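Local coordinates for agarase (Pseudoalteromonas fuliginea, PDB 6XJ9), which probably hydrolyses agarose from red seaweed as a glycoside hydrolase of family 50, at residues S264-L275 with V293-L301; M700-I710 with M754-R762. One frame throughout, in Å; residues are numbered along the deposited sequence. Where two conformers were deposited one is given.

Interaction 1 of 2, residues S264-L275 with V293-L301; sequences SRFGGWAEGPKL and VDPDGYLYL
The aromatic ring of Y298 lies against three parts of 264-275, in contacts that run outward from its backbone. Its CB sits near W269 N and O. A chi1 of -64°, with CG anti to the carbonyl carbon, carries the ring toward 264-275. Y298 CD2 reaches S264 CB at 3.5 Å, and Y298 CD1 comes within 3.4 Å of W269 O, both obliquely. Farther out, Y298 CE1 meets K274 CD at 3.4 Å, that methylene standing over one ring face in a CH-pi contact. At the tip, Y298 OH is 3.5 Å from K274 CE, so the lysine's bent chain follows the ring's outer end.

Y298 directly follows a type I turn, D294 to G297, that closes a beta hairpin between strands 289-293 and 299-305. D294 OD1 accepts from D296 N and, from the other face of the carboxylate, Y298 N; the first bond makes an Asx turn. D294 OD2 turns to the other segment, taking a 2.7 Å hydrogen bond from S264 OG and one from a water that also donates to D296 OD2 and accepts from F266 N. R265 salt-bridges D296 side-on, R265 NE to D296 OD2 at 2.9 Å and R265 NH2 to D296 OD1 at 3.3 Å. Both bonds use syn lone pairs, although the two group planes are 33° apart. P295 CG stands 3.7 Å above the F266 ring centre and only 4° off its normal, a CH-pi contact, with D296 OD2 at the ring edge.

L275 N to G297 O ties the end of the turn, and W269 N to L299 O ties strand 299-305. A second water donates to W269 O and P273 O and accepts from L299 N, while L299 packs on P273 CG, L275 CD2 and the W269 indole edge.

Interaction 2 of 2, residues M700-I710 with M754-R762; sequences MNSVIDNPYFI and MNESMYERR
M754 meets M700 first, its CG lying 3.7 Å from M700 CB; M754 is modelled in two conformers, so its outer end is uncertain. One turn on, M758 offers CB to I704 CD1 at 4.1 Å. I704 is a knob set chiefly among M758, R761 and R762, the sign of side-chain packing between helices 689-704 and 745-763, whose short segments cross at -33°.

R761, with CG anti to its own N (chi1 -176°) and an extended chain, reaches past I704 to D705. R761 NE meets D705 OD1 and R761 NH2 meets D705 OD2, each at 2.7 Å and nearly straight, on syn lone pairs with the planes 14° apart. The N701 amide stacks over one face of the same guanidinium, and a water joins D705 OD1 to R761 O.

R762 points its guanidinium into the loop that leads into strand 709-714. R762 NH1 donates to I704 O at 2.8 Å and N706 O at 2.7 Å; NH2 adds a second bond to N706 O and another to W290 O, while F709 O lies over the guanidinium face. A leucine here would probably leave the carbonyls of I704 and N706 without these donors and the loop freer to shift. The carbonyls of I704, at the end of helix 689-704, and of N706 and F709 beyond it are likely to stabilise R762's buried positive charge, whereas exposed R761 is matched by a salt bridge.

Overall arrangement
Both contacts are largely buried, with their ion pairs on exposed arginines, R265 in interaction 1 and R761 in interaction 2. They reach one sheet through neighbouring parallel strands, 299-305 and 709-714, consistent with the (beta/alpha)8 barrel expected of this family. The centre of interaction 1 is farther out, about 30 Å from the chain centre against 22 Å, and this contact joins a loop to a hairpin through turns, water and ring contacts. Interaction 2 packs two helices and ties a helix-to-strand loop through an arginine among backbone carbonyls. The centres of interactions 1 and 2 are about 15 Å apart, and the two meet at Y759 of helix 745-763, whose OH hydrogen-bonds to G267 O and L301 N and whose ring lies near-parallel to W269.

Interaction 1 of 2, residues S264-L275 with V293-L301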
loop_
_atom_site.group_PDB
_atom_site.type_symbol
_atom_site.label_atom_id
_atom_site.label_comp_id
_atom_site.label_asym_id
_atom_site.label_seq_id
_atom_site.Cartn_x
_atom_site.Cartn_y
_atom_site.Cartn_z
ATOM N N SER A 264 21.116 -17.973 -8.996
ATOM C CA SER A 264 22.389 -18.644 -8.778
ATOM C C SER A 264 22.963 -18.213 -7.430
ATOM O O SER A 264 22.464 -17.268 -6.822
ATOM C CB SER A 264 23.355 -18.398 -9.915
ATOM O OG SER A 264 23.767 -17.034 -9.955
ATOM N N ARG A 265 24.014 -18.909 -6.972
ATOM C CA ARG A 265 24.543 -18.673 -5.633
ATOM C C ARG A 265 24.992 -17.219 -5.465
ATOM O O ARG A 265 24.861 -16.670 -4.381
ATOM C CB ARG A 265 25.613 -19.701 -5.241
ATOM C CG ARG A 265 26.761 -19.879 -6.226
ATOM C CD ARG A 265 27.756 -20.962 -5.814
ATOM N NE ARG A 265 29.024 -20.682 -6.481
ATOM C CZ ARG A 265 30.193 -21.257 -6.226
ATOM N NH1 ARG A 265 30.295 -22.193 -5.295
ATOM N NH2 ARG A 265 31.267 -20.873 -6.897
ATOM N N PHE A 266 25.498 -16.606 -6.544
ATOM C CA PHE A 266 25.914 -15.210 -6.556
ATOM C C PHE A 266 24.762 -14.278 -6.956
ATOM O O PHE A 266 24.995 -13.111 -7.253
ATOM C CB PHE A 266 27.145 -15.010 -7.452
ATOM C CG PHE A 266 28.444 -15.529 -6.889
ATOM C CD1 PHE A 266 29.161 -14.803 -5.949
ATOM C CD2 PHE A 266 28.977 -16.734 -7.319
ATOM C CE1 PHE A 266 30.367 -15.268 -5.439
ATOM C CE2 PHE A 266 30.175 -17.207 -6.799
ATOM C CZ PHE A 266 30.870 -16.476 -5.863
ATOM N N GLY A 267 23.517 -14.776 -6.945
ATOM C CA GLY A 267 22.348 -13.940 -7.203
ATOM C C GLY A 267 22.092 -13.668 -8.691
ATOM O O GLY A 267 21.319 -12.778 -9.052
ATOM N N GLY A 268 22.717 -14.455 -9.570
ATOM C CA GLY A 268 22.467 -14.288 -10.991
ATOM C C GLY A 268 21.273 -15.100 -11.498
ATOM O O GLY A 268 20.571 -15.775 -10.734
ATOM N N TRP A 269 21.084 -15.026 -12.818
ATOM C CA TRP A 269 19.941 -15.569 -13.535
ATOM C C TRP A 269 20.188 -17.047 -13.827
ATOM O O TRP A 269 20.804 -17.383 -14.836
ATOM C CB TRP A 269 19.725 -14.771 -14.832
ATOM C CG TRP A 269 18.457 -15.099 -15.557
ATOM C CD1 TRP A 269 17.325 -15.653 -15.031
ATOM C CD2 TRP A 269 18.167 -14.834 -16.941
ATOM N NE1 TRP A 269 16.361 -15.773 -15.998
ATOM C CE2 TRP A 269 16.849 -15.275 -17.178
ATOM C CE3 TRP A 269 18.891 -14.270 -17.997
ATOM C CZ2 TRP A 269 16.247 -15.184 -18.431
ATOM C CZ3 TRP A 269 18.297 -14.179 -19.236
ATOM C CH2 TRP A 269 16.994 -14.631 -19.448
ATOM N N ALA A 270 19.694 -17.913 -12.932
ATOM C CA ALA A 270 19.959 -19.343 -13.004
ATOM C C ALA A 270 19.394 -19.967 -14.281
ATOM O O ALA A 270 19.976 -20.918 -14.789
ATOM C CB ALA A 270 19.461 -20.044 -11.767
ATOM N N GLU A 271 18.280 -19.436 -14.809
ATOM C CA GLU A 271 17.640 -20.058 -15.961
ATOM C C GLU A 271 18.073 -19.403 -17.269
ATOM O O GLU A 271 17.592 -19.785 -18.337
ATOM C CB GLU A 271 16.117 -20.047 -15.846
ATOM C CG GLU A 271 15.586 -21.024 -14.816
ATOM C CD GLU A 271 14.174 -20.713 -14.352
ATOM O OE1 GLU A 271 13.932 -19.567 -13.913
ATOM O OE2 GLU A 271 13.317 -21.616 -14.439
ATOM N N GLY A 272 18.983 -18.432 -17.198
ATOM C CA GLY A 272 19.377 -17.719 -18.403
ATOM C C GLY A 272 20.660 -18.290 -18.994
ATOM O O GLY A 272 21.122 -19.336 -18.564
ATOM N N PRO A 273 21.308 -17.603 -19.954
ATOM C CA PRO A 273 22.515 -18.134 -20.589
ATOM C C PRO A 273 23.671 -18.311 -19.609
ATOM O O PRO A 273 23.742 -17.638 -18.580
ATOM C CB PRO A 273 22.884 -17.057 -21.620
ATOM C CG PRO A 273 22.242 -15.789 -21.091
ATOM C CD PRO A 273 20.962 -16.254 -20.431
ATOM N N LYS A 274 24.570 -19.240 -19.940
ATOM C CA LYS A 274 25.768 -19.448 -19.145
ATOM C C LYS A 274 26.970 -19.045 -19.989
ATOM O O LYS A 274 27.196 -19.601 -21.061
ATOM C CB LYS A 274 25.871 -20.909 -18.704
ATOM C CG LYS A 274 26.908 -21.185 -17.624
ATOM C CD LYS A 274 26.276 -21.578 -16.312
ATOM C CE LYS A 274 27.276 -22.067 -15.287
ATOM N NZ LYS A 274 28.196 -23.084 -15.850
ATOM N N LEU A 275 27.711 -18.052 -19.491
ATOM C CA LEU A 275 28.845 -17.448 -20.173
ATOM C C LEU A 275 30.115 -17.946 -19.488
ATOM O O LEU A 275 30.029 -18.690 -18.520
ATOM C CB LEU A 275 28.731 -15.926 -20.013
ATOM C CG LEU A 275 27.789 -15.189 -20.964
ATOM C CD1 LEU A 275 26.397 -15.786 -20.956
ATOM C CD2 LEU A 275 27.732 -13.705 -20.625
ATOM N N VAL A 293 28.048 -10.141 -15.289
ATOM C CA VAL A 293 28.162 -11.585 -15.297
ATOM C C VAL A 293 28.759 -11.962 -13.945
ATOM O O VAL A 293 29.753 -11.372 -13.535
ATOM C CB VAL A 293 29.055 -12.053 -16.463
ATOM C CG1 VAL A 293 29.151 -13.567 -16.560
ATOM C CG2 VAL A 293 28.633 -11.442 -17.788
ATOM N N ASP A 294 28.132 -12.931 -13.263
ATOM C CA ASP A 294 28.596 -13.363 -11.952
ATOM C C ASP A 294 29.817 -14.272 -12.124
ATOM O O ASP A 294 30.126 -14.679 -13.245
ATOM C CB ASP A 294 27.440 -13.917 -11.097
ATOM C CG ASP A 294 27.094 -15.387 -11.308
ATOM O OD1 ASP A 294 27.909 -16.109 -11.932
ATOM O OD2 ASP A 294 26.021 -15.815 -10.815
ATOM N N PRO A 295 30.557 -14.608 -11.039
ATOM C CA PRO A 295 31.727 -15.486 -11.130
ATOM C C PRO A 295 31.553 -16.838 -11.825
ATOM O O PRO A 295 32.534 -17.376 -12.335
ATOM C CB PRO A 295 32.089 -15.702 -9.659
ATOM C CG PRO A 295 31.716 -14.371 -9.024
ATOM C CD PRO A 295 30.386 -14.050 -9.679
ATOM N N ASP A 296 30.312 -17.355 -11.830
ATOM C CA ASP A 296 29.931 -18.652 -12.374
ATOM C C ASP A 296 29.429 -18.525 -13.815
ATOM O O ASP A 296 29.148 -19.531 -14.464
ATOM C CB ASP A 296 28.876 -19.330 -11.488
ATOM C CG ASP A 296 29.385 -19.653 -10.094
ATOM O OD1 ASP A 296 30.616 -19.826 -9.951
ATOM O OD2 ASP A 296 28.550 -19.751 -9.167
ATOM N N GLY A 297 29.336 -17.289 -14.316
ATOM C CA GLY A 297 29.022 -17.042 -15.720
ATOM C C GLY A 297 27.539 -16.782 -15.995
ATOM O O GLY A 297 27.132 -16.704 -17.157
ATOM N N TYR A 298 26.727 -16.648 -14.937
ATOM C CA TYR A 298 25.316 -16.346 -15.118
ATOM C C TYR A 298 25.139 -14.835 -15.223
ATOM O O TYR A 298 25.886 -14.093 -14.596
ATOM C CB TYR A 298 24.500 -16.802 -13.907
ATOM C CG TYR A 298 24.509 -18.289 -13.694
ATOM C CD1 TYR A 298 23.693 -19.115 -14.451
ATOM C CD2 TYR A 298 25.358 -18.874 -12.767
ATOM C CE1 TYR A 298 23.706 -20.489 -14.287
ATOM C CE2 TYR A 298 25.375 -20.248 -12.580
ATOM C CZ TYR A 298 24.543 -21.053 -13.340
ATOM O OH TYR A 298 24.553 -22.405 -13.188
ATOM N N LEU A 299 24.111 -14.398 -15.962
ATOM C CA LEU A 299 23.805 -12.975 -16.060
ATOM C C LEU A 299 23.432 -12.424 -14.686
ATOM O O LEU A 299 22.894 -13.144 -13.848
ATOM C CB LEU A 299 22.693 -12.717 -17.083
ATOM C CG LEU A 299 23.017 -12.977 -18.555
ATOM C CD1 LEU A 299 22.043 -12.216 -19.435
ATOM C CD2 LEU A 299 24.450 -12.594 -18.910
ATOM N N TYR A 300 23.717 -11.133 -14.474
ATOM C CA TYR A 300 23.603 -10.522 -13.157
ATOM C C TYR A 300 23.302 -9.040 -13.326
ATOM O O TYR A 300 23.923 -8.372 -14.145
ATOM C CB TYR A 300 24.900 -10.735 -12.369
ATOM C CG TYR A 300 24.961 -10.165 -10.971
ATOM C CD1 TYR A 300 24.481 -10.870 -9.875
ATOM C CD2 TYR A 300 25.527 -8.920 -10.740
ATOM C CE1 TYR A 300 24.539 -10.336 -8.593
ATOM C CE2 TYR A 300 25.602 -8.379 -9.469
ATOM C CZ TYR A 300 25.113 -9.088 -8.384
ATOM O OH TYR A 300 25.213 -8.548 -7.128
ATOM N N LEU A 301 22.309 -8.563 -12.569
ATOM C CA LEU A 301 22.020 -7.143 -12.436
ATOM C C LEU A 301 22.165 -6.789 -10.958
ATOM O O LEU A 301 21.836 -7.606 -10.099
ATOM C CB LEU A 301 20.590 -6.884 -12.913
ATOM C CG LEU A 301 20.277 -7.218 -14.371
ATOM C CD1 LEU A 301 18.785 -7.124 -14.614
ATOM C CD2 LEU A 301 21.021 -6.309 -15.338
HETATM O O HOH W 1 26.374 -17.944 -9.249
HETATM O O HOH W 2 22.099 -16.214 -16.936
#

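Interaction 2 of 2, residues M700-I710 with M754-R762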
loop_
_atom_site.group_PDB
_atom_site.type_symbol
_atom_site.label_atom_id
_atom_site.label_comp_id
_atom_site.label_asym_id
_atom_site.label_seq_id
_atom_site.Cartn_x
_atom_site.Cartn_y
_atom_site.Cartn_z
ATOM N N MET A 700 12.813 1.708 -10.833
ATOM C CA MET A 700 13.569 0.488 -11.074
ATOM C C MET A 700 13.239 -0.091 -12.450
ATOM O O MET A 700 14.117 -0.664 -13.106
ATOM C CB MET A 700 13.312 -0.547 -9.970
ATOM C CG MET A 700 14.111 -0.268 -8.679
ATOM S SD MET A 700 15.916 -0.032 -8.952
ATOM C CE MET A 700 16.317 -1.574 -9.774
ATOM N N ASN A 701 11.994 0.108 -12.904
ATOM C CA ASN A 701 11.622 -0.318 -14.243
ATOM C C ASN A 701 12.422 0.457 -15.287
ATOM O O ASN A 701 12.801 -0.107 -16.316
ATOM C CB ASN A 701 10.111 -0.249 -14.489
ATOM C CG ASN A 701 9.373 -1.423 -13.885
ATOM O OD1 ASN A 701 9.938 -2.505 -13.747
ATOM N ND2 ASN A 701 8.107 -1.235 -13.550
ATOM N N SER A 702 12.665 1.743 -15.018
ATOM C CA SER A 702 13.385 2.570 -15.971
ATOM C C SER A 702 14.864 2.189 -16.002
ATOM O O SER A 702 15.503 2.341 -17.033
ATOM C CB SER A 702 13.176 4.045 -15.735
ATOM O OG SER A 702 13.876 4.496 -14.586
ATOM N N VAL A 703 15.388 1.695 -14.876
ATOM C CA VAL A 703 16.743 1.161 -14.803
ATOM C C VAL A 703 16.816 -0.133 -15.622
ATOM O O VAL A 703 17.698 -0.294 -16.469
ATOM C CB VAL A 703 17.165 0.898 -13.344
ATOM C CG1 VAL A 703 18.543 0.240 -13.276
ATOM C CG2 VAL A 703 17.113 2.161 -12.490
ATOM N N ILE A 704 15.868 -1.040 -15.370
ATOM C CA ILE A 704 15.822 -2.348 -16.009
ATOM C C ILE A 704 15.608 -2.204 -17.518
ATOM O O ILE A 704 16.133 -3.010 -18.294
ATOM C CB ILE A 704 14.737 -3.233 -15.354
ATOM C CG1 ILE A 704 15.100 -3.630 -13.920
ATOM C CG2 ILE A 704 14.403 -4.455 -16.202
ATOM C CD1 ILE A 704 16.577 -3.827 -13.668
ATOM N N ASP A 705 14.858 -1.169 -17.930
ATOM C CA ASP A 705 14.491 -1.004 -19.331
ATOM C C ASP A 705 15.572 -0.226 -20.084
ATOM O O ASP A 705 15.463 -0.026 -21.292
ATOM C CB ASP A 705 13.110 -0.359 -19.490
ATOM C CG ASP A 705 11.963 -1.199 -18.945
ATOM O OD1 ASP A 705 12.156 -2.425 -18.715
ATOM O OD2 ASP A 705 10.893 -0.628 -18.731
ATOM N N ASN A 706 16.609 0.233 -19.370
ATOM C CA ASN A 706 17.613 1.047 -20.026
ATOM C C ASN A 706 18.763 0.161 -20.499
ATOM O O ASN A 706 19.359 -0.558 -19.708
ATOM C CB ASN A 706 18.080 2.216 -19.161
ATOM C CG ASN A 706 19.064 3.089 -19.902
ATOM O OD1 ASN A 706 20.126 2.620 -20.323
ATOM N ND2 ASN A 706 18.729 4.363 -20.043
ATOM N N PRO A 707 19.137 0.198 -21.797
ATOM C CA PRO A 707 20.102 -0.763 -22.330
ATOM C C PRO A 707 21.545 -0.575 -21.853
ATOM O O PRO A 707 22.360 -1.480 -22.045
ATOM C CB PRO A 707 19.960 -0.600 -23.853
ATOM C CG PRO A 707 19.560 0.852 -24.008
ATOM C CD PRO A 707 18.647 1.135 -22.825
ATOM N N TYR A 708 21.835 0.561 -21.201
ATOM C CA TYR A 708 23.169 0.816 -20.667
ATOM C C TYR A 708 23.263 0.460 -19.185
ATOM O O TYR A 708 24.299 -0.023 -18.727
ATOM C CB TYR A 708 23.630 2.243 -20.979
ATOM C CG TYR A 708 23.781 2.453 -22.458
ATOM C CD1 TYR A 708 24.909 2.003 -23.124
ATOM C CD2 TYR A 708 22.753 3.008 -23.205
ATOM C CE1 TYR A 708 25.043 2.152 -24.495
ATOM C CE2 TYR A 708 22.875 3.179 -24.574
ATOM C CZ TYR A 708 24.016 2.737 -25.220
ATOM O OH TYR A 708 24.124 2.874 -26.568
ATOM N N PHE A 709 22.177 0.664 -18.438
ATOM C CA PHE A 709 22.251 0.461 -16.998
ATOM C C PHE A 709 22.125 -1.013 -16.638
ATOM O O PHE A 709 21.321 -1.722 -17.234
ATOM C CB PHE A 709 21.214 1.318 -16.277
ATOM C CG PHE A 709 21.666 2.739 -16.080
ATOM C CD1 PHE A 709 21.403 3.708 -17.042
ATOM C CD2 PHE A 709 22.362 3.107 -14.942
ATOM C CE1 PHE A 709 21.790 5.023 -16.846
ATOM C CE2 PHE A 709 22.776 4.420 -14.769
ATOM C CZ PHE A 709 22.495 5.380 -15.717
ATOM N N ILE A 710 22.929 -1.446 -15.652
ATOM C CA ILE A 710 22.979 -2.829 -15.208
ATOM C C ILE A 710 22.579 -2.929 -13.735
ATOM O O ILE A 710 22.822 -3.946 -13.083
ATOM C CB ILE A 710 24.361 -3.463 -15.509
ATOM C CG1 ILE A 710 25.554 -2.679 -14.942
ATOM C CG2 ILE A 710 24.516 -3.632 -17.012
ATOM C CD1 ILE A 710 25.638 -2.585 -13.434
ATOM N N MET A 754 10.007 -6.661 -8.049
ATOM C CA MET A 754 10.933 -6.070 -9.003
ATOM C C MET A 754 12.099 -7.024 -9.253
ATOM O O MET A 754 12.442 -7.297 -10.394
ATOM C CB MET A 754 11.475 -4.731 -8.490
ATOM C CG MET A 754 12.484 -4.101 -9.432
ATOM S SD MET A 754 11.741 -3.740 -11.042
ATOM C CE MET A 754 13.128 -4.078 -12.117
ATOM N N ASN A 755 12.702 -7.522 -8.166
ATOM C CA ASN A 755 13.887 -8.368 -8.226
ATOM C C ASN A 755 13.538 -9.700 -8.880
ATOM O O ASN A 755 14.373 -10.290 -9.569
ATOM C CB ASN A 755 14.473 -8.610 -6.831
ATOM C CG ASN A 755 15.193 -7.408 -6.259
ATOM O OD1 ASN A 755 15.972 -6.755 -6.958
ATOM N ND2 ASN A 755 14.964 -7.124 -4.982
ATOM N N GLU A 756 12.299 -10.158 -8.660
ATOM C CA GLU A 756 11.839 -11.432 -9.191
ATOM C C GLU A 756 11.826 -11.372 -10.717
ATOM O O GLU A 756 12.270 -12.303 -11.391
ATOM C CB GLU A 756 10.463 -11.785 -8.608
ATOM C CG GLU A 756 9.948 -13.145 -9.034
ATOM C CD GLU A 756 10.841 -14.296 -8.604
ATOM O OE1 GLU A 756 11.279 -14.301 -7.437
ATOM O OE2 GLU A 756 11.122 -15.169 -9.450
ATOM N N SER A 757 11.341 -10.250 -11.258
ATOM C CA SER A 757 11.037 -10.173 -12.675
ATOM C C SER A 757 12.178 -9.557 -13.482
ATOM O O SER A 757 12.110 -9.569 -14.708
ATOM C CB SER A 757 9.733 -9.452 -12.912
ATOM O OG SER A 757 9.831 -8.112 -12.456
ATOM N N MET A 758 13.237 -9.063 -12.822
ATOM C CA MET A 758 14.185 -8.207 -13.534
ATOM C C MET A 758 14.878 -8.920 -14.693
ATOM O O MET A 758 15.027 -8.323 -15.758
ATOM C CB MET A 758 15.235 -7.548 -12.636
ATOM C CG MET A 758 16.143 -8.493 -11.879
ATOM S SD MET A 758 17.074 -7.537 -10.644
ATOM C CE MET A 758 17.747 -8.886 -9.667
ATOM N N TYR A 759 15.333 -10.164 -14.484
ATOM C CA TYR A 759 16.103 -10.839 -15.520
ATOM C C TYR A 759 15.238 -11.042 -16.764
ATOM O O TYR A 759 15.631 -10.685 -17.875
ATOM C CB TYR A 759 16.757 -12.116 -14.978
ATOM C CG TYR A 759 17.842 -11.853 -13.965
ATOM C CD1 TYR A 759 18.954 -11.093 -14.299
ATOM C CD2 TYR A 759 17.760 -12.353 -12.672
ATOM C CE1 TYR A 759 19.946 -10.825 -13.371
ATOM C CE2 TYR A 759 18.765 -12.118 -11.743
ATOM C CZ TYR A 759 19.865 -11.356 -12.098
ATOM O OH TYR A 759 20.849 -11.079 -11.189
ATOM N N GLU A 760 14.029 -11.564 -16.537
ATOM C CA GLU A 760 13.043 -11.817 -17.575
ATOM C C GLU A 760 12.659 -10.535 -18.300
ATOM O O GLU A 760 12.656 -10.494 -19.526
ATOM C CB GLU A 760 11.804 -12.434 -16.933
ATOM C CG GLU A 760 12.134 -13.751 -16.255
ATOM C CD GLU A 760 11.088 -14.827 -16.441
ATOM O OE1 GLU A 760 11.393 -15.823 -17.131
ATOM O OE2 GLU A 760 9.978 -14.662 -15.894
ATOM N N ARG A 761 12.316 -9.495 -17.532
ATOM C CA ARG A 761 11.918 -8.227 -18.123
ATOM C C ARG A 761 13.039 -7.664 -18.997
ATOM O O ARG A 761 12.774 -7.174 -20.093
ATOM C CB ARG A 761 11.515 -7.222 -17.040
ATOM C CG ARG A 761 11.006 -5.902 -17.603
ATOM C CD ARG A 761 10.659 -4.895 -16.531
ATOM N NE ARG A 761 10.279 -3.612 -17.118
ATOM C CZ ARG A 761 9.060 -3.099 -17.027
ATOM N NH1 ARG A 761 8.115 -3.763 -16.378
ATOM N NH2 ARG A 761 8.799 -1.920 -17.560
ATOM N N ARG A 762 14.290 -7.721 -18.519
ATOM C CA ARG A 762 15.367 -7.066 -19.248
ATOM C C ARG A 762 15.770 -7.873 -20.479
ATOM O O ARG A 762 16.063 -7.293 -21.523
ATOM C CB ARG A 762 16.605 -6.826 -18.373
ATOM C CG ARG A 762 17.727 -6.093 -19.098
ATOM C CD ARG A 762 18.866 -5.735 -18.154
ATOM N NE ARG A 762 19.934 -4.978 -18.796
ATOM C CZ ARG A 762 19.913 -3.669 -19.026
ATOM N NH1 ARG A 762 18.862 -2.951 -18.664
ATOM N NH2 ARG A 762 20.937 -3.077 -19.623
HETATM O O HOH W 3 9.442 -4.802 -12.712
HETATM O O HOH W 4 13.068 -4.332 -20.709
#